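PDB 6OW4: oxidoreductase, short chain dehydrogenase/reductase family protein from Bifidobacterium adolescentis L2-32, which is a 20beta-hydroxysteroid dehydrogenase, an NADH-dependent enzyme that interconverts 20-keto and 20beta-hydroxy steroids. Local coordinates for residues L119-F124 with H164-E169. Sequence-based numbering, arbitrary orientation.
Sequences LGTVDF and HEIMRE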
loop_
_atom_site.group_PDB
_atom_site.type_symbol
_atom_site.label_atom_id
_atom_site.label_comp_id
_atom_site.label_asym_id
_atom_site.label_seq_id
_atom_site.Cartn_x
_atom_site.Cartn_y
_atom_site.Cartn_z
ATOM N N LEU F 119 21.072 31.646 10.377
ATOM C CA LEU F 119 21.033 30.385 11.169
ATOM C C LEU F 119 22.403 29.692 11.122
ATOM O O LEU F 119 22.896 29.294 12.197
ATOM C CB LEU F 119 19.927 29.480 10.613
ATOM C CG LEU F 119 19.143 28.669 11.643
ATOM C CD1 LEU F 119 18.424 29.577 12.631
ATOM C CD2 LEU F 119 18.146 27.752 10.953
ATOM N N GLY F 120 22.980 29.548 9.925
ATOM C CA GLY F 120 24.294 28.914 9.702
ATOM C C GLY F 120 24.219 27.829 8.643
ATOM O O GLY F 120 25.008 27.890 7.681
ATOM N N THR F 121 23.305 26.868 8.816
ATOM C CA THR F 121 23.060 25.741 7.875
ATOM C C THR F 121 21.685 25.123 8.153
ATOM O O THR F 121 20.971 25.638 9.039
ATOM C CB THR F 121 24.172 24.686 7.964
ATOM O OG1 THR F 121 23.950 23.727 6.930
ATOM C CG2 THR F 121 24.229 23.984 9.305
ATOM N N VAL F 122 21.345 24.060 7.417
ATOM C CA VAL F 122 20.070 23.294 7.548
ATOM C C VAL F 122 20.415 21.801 7.637
ATOM O O VAL F 122 20.820 21.228 6.607
ATOM C CB VAL F 122 19.115 23.607 6.378
ATOM C CG1 VAL F 122 17.928 22.658 6.323
ATOM C CG2 VAL F 122 18.633 25.050 6.426
ATOM N N ASP F 123 20.281 21.221 8.836
ATOM C CA ASP F 123 20.442 19.769 9.122
ATOM C C ASP F 123 19.090 19.067 8.947
ATOM O O ASP F 123 19.091 17.883 8.572
ATOM C CB ASP F 123 20.966 19.525 10.539
ATOM C CG ASP F 123 22.354 20.083 10.796
ATOM O OD1 ASP F 123 23.326 19.505 10.269
ATOM O OD2 ASP F 123 22.453 21.093 11.520
ATOM N N PHE F 124 17.987 19.760 9.234
ATOM C CA PHE F 124 16.604 19.231 9.110
ATOM C C PHE F 124 15.674 20.314 8.554
ATOM O O PHE F 124 15.981 21.511 8.690
ATOM C CB PHE F 124 16.096 18.738 10.466
ATOM C CG PHE F 124 15.947 19.827 11.498
ATOM C CD1 PHE F 124 14.758 20.531 11.622
ATOM C CD2 PHE F 124 17.002 20.160 12.334
ATOM C CE1 PHE F 124 14.627 21.539 12.565
ATOM C CE2 PHE F 124 16.867 21.165 13.279
ATOM C CZ PHE F 124 15.681 21.852 13.394
ATOM N N HIS F 164 17.417 20.617 0.852
ATOM C CA HIS F 164 18.413 19.600 0.411
ATOM C C HIS F 164 19.457 20.245 -0.510
ATOM O O HIS F 164 20.541 19.650 -0.666
ATOM C CB HIS F 164 17.722 18.364 -0.190
ATOM C CG HIS F 164 17.066 18.568 -1.514
ATOM N ND1 HIS F 164 17.784 18.808 -2.668
ATOM C CD2 HIS F 164 15.768 18.514 -1.882
ATOM C CE1 HIS F 164 16.955 18.921 -3.685
ATOM N NE2 HIS F 164 15.711 18.743 -3.230
ATOM N N GLU F 165 19.155 21.417 -1.083
ATOM C CA GLU F 165 20.133 22.250 -1.837
ATOM C C GLU F 165 21.228 22.730 -0.875
ATOM O O GLU F 165 22.416 22.528 -1.192
ATOM C CB GLU F 165 19.443 23.436 -2.517
ATOM C CG GLU F 165 18.916 23.117 -3.907
ATOM C CD GLU F 165 18.103 24.222 -4.563
ATOM O OE1 GLU F 165 17.917 25.280 -3.931
ATOM O OE2 GLU F 165 17.656 24.020 -5.710
ATOM N N ILE F 166 20.834 23.334 0.251
ATOM C CA ILE F 166 21.751 23.860 1.308
ATOM C C ILE F 166 22.645 22.718 1.807
ATOM O O ILE F 166 23.868 22.930 1.913
ATOM C CB ILE F 166 20.956 24.511 2.460
ATOM C CG1 ILE F 166 20.313 25.831 2.027
ATOM C CG2 ILE F 166 21.831 24.698 3.692
ATOM C CD1 ILE F 166 19.141 26.263 2.883
ATOM N N MET F 167 22.043 21.559 2.100
ATOM C CA MET F 167 22.715 20.375 2.699
ATOM C C MET F 167 23.884 19.936 1.812
ATOM O O MET F 167 25.008 19.812 2.337
ATOM C CB MET F 167 21.730 19.214 2.855
ATOM C CG MET F 167 20.738 19.422 3.980
ATOM S SD MET F 167 19.379 18.232 3.930
ATOM C CE MET F 167 18.340 18.858 5.249
ATOM N N ARG F 168 23.621 19.708 0.523
ATOM C CA ARG F 168 24.633 19.249 -0.466
ATOM C C ARG F 168 25.677 20.351 -0.677
ATOM O O ARG F 168 26.881 20.026 -0.692
ATOM C CB ARG F 168 23.949 18.859 -1.779
ATOM C CG ARG F 168 23.071 17.622 -1.666
ATOM C CD ARG F 168 22.418 17.287 -2.989
ATOM N NE ARG F 168 21.391 18.255 -3.344
ATOM C CZ ARG F 168 20.852 18.384 -4.552
ATOM N NH1 ARG F 168 21.244 17.606 -5.549
ATOM N NH2 ARG F 168 19.922 19.299 -4.761
ATOM N N GLU F 169 25.229 21.603 -0.814
ATOM C CA GLU F 169 26.097 22.799 -1.001
ATOM C C GLU F 169 27.025 22.963 0.208
ATOM O O GLU F 169 28.169 23.417 0.006
ATOM C CB GLU F 169 25.249 24.053 -1.219
ATOM C CG GLU F 169 24.667 24.147 -2.619
ATOM C CD GLU F 169 23.568 25.181 -2.794
ATOM O OE1 GLU F 169 23.414 26.036 -1.899
ATOM O OE2 GLU F 169 22.865 25.127 -3.822
#
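V122 faces I166 and M167 where the loop entering strand 124-127 of the Rossmann fold packs on the C-terminal part of helix 142-170. Strand 124-127 is the central strand of the seven-stranded parallel sheet, and this helix leads on to its neighbour, 174-179. V122 points at the helix and splits its methyls between the two residues: CG1, anti to the backbone N (chi1 169°), lies 4.0 Å from M167 CE, while CG2 reaches I166 CD1 at 3.8 Å. A beta-branched residue suits the site because it offers a methyl to each partner, and F45 of strand 42-47 also touches it. I166 uses both of its branches, CG2 coming 3.8 Å from V122 N and CD1 meeting the valine methyl; V116 and K112 of helix 105-119 pack against it as well. M167 is unbranched and flexible, and its extended chain (chi2 168°, chi3 -174°) reaches toward the loop backbone, crossing the V122 side chain at about a right angle, with CG 3.2 Å from V122 O. The buried N and O of V122 have no polar partner in the model; I166 CG2 lies against the N, and M167 CG and CE against the O. T121 adds a small contact through OG1, 4.0 Å from I166 CG2; that hydroxyl is hydrogen-bonded to H170 and H172, just beyond the helical segment. At the far end of its chain, M167 CE stops 3.5 Å from D123 O.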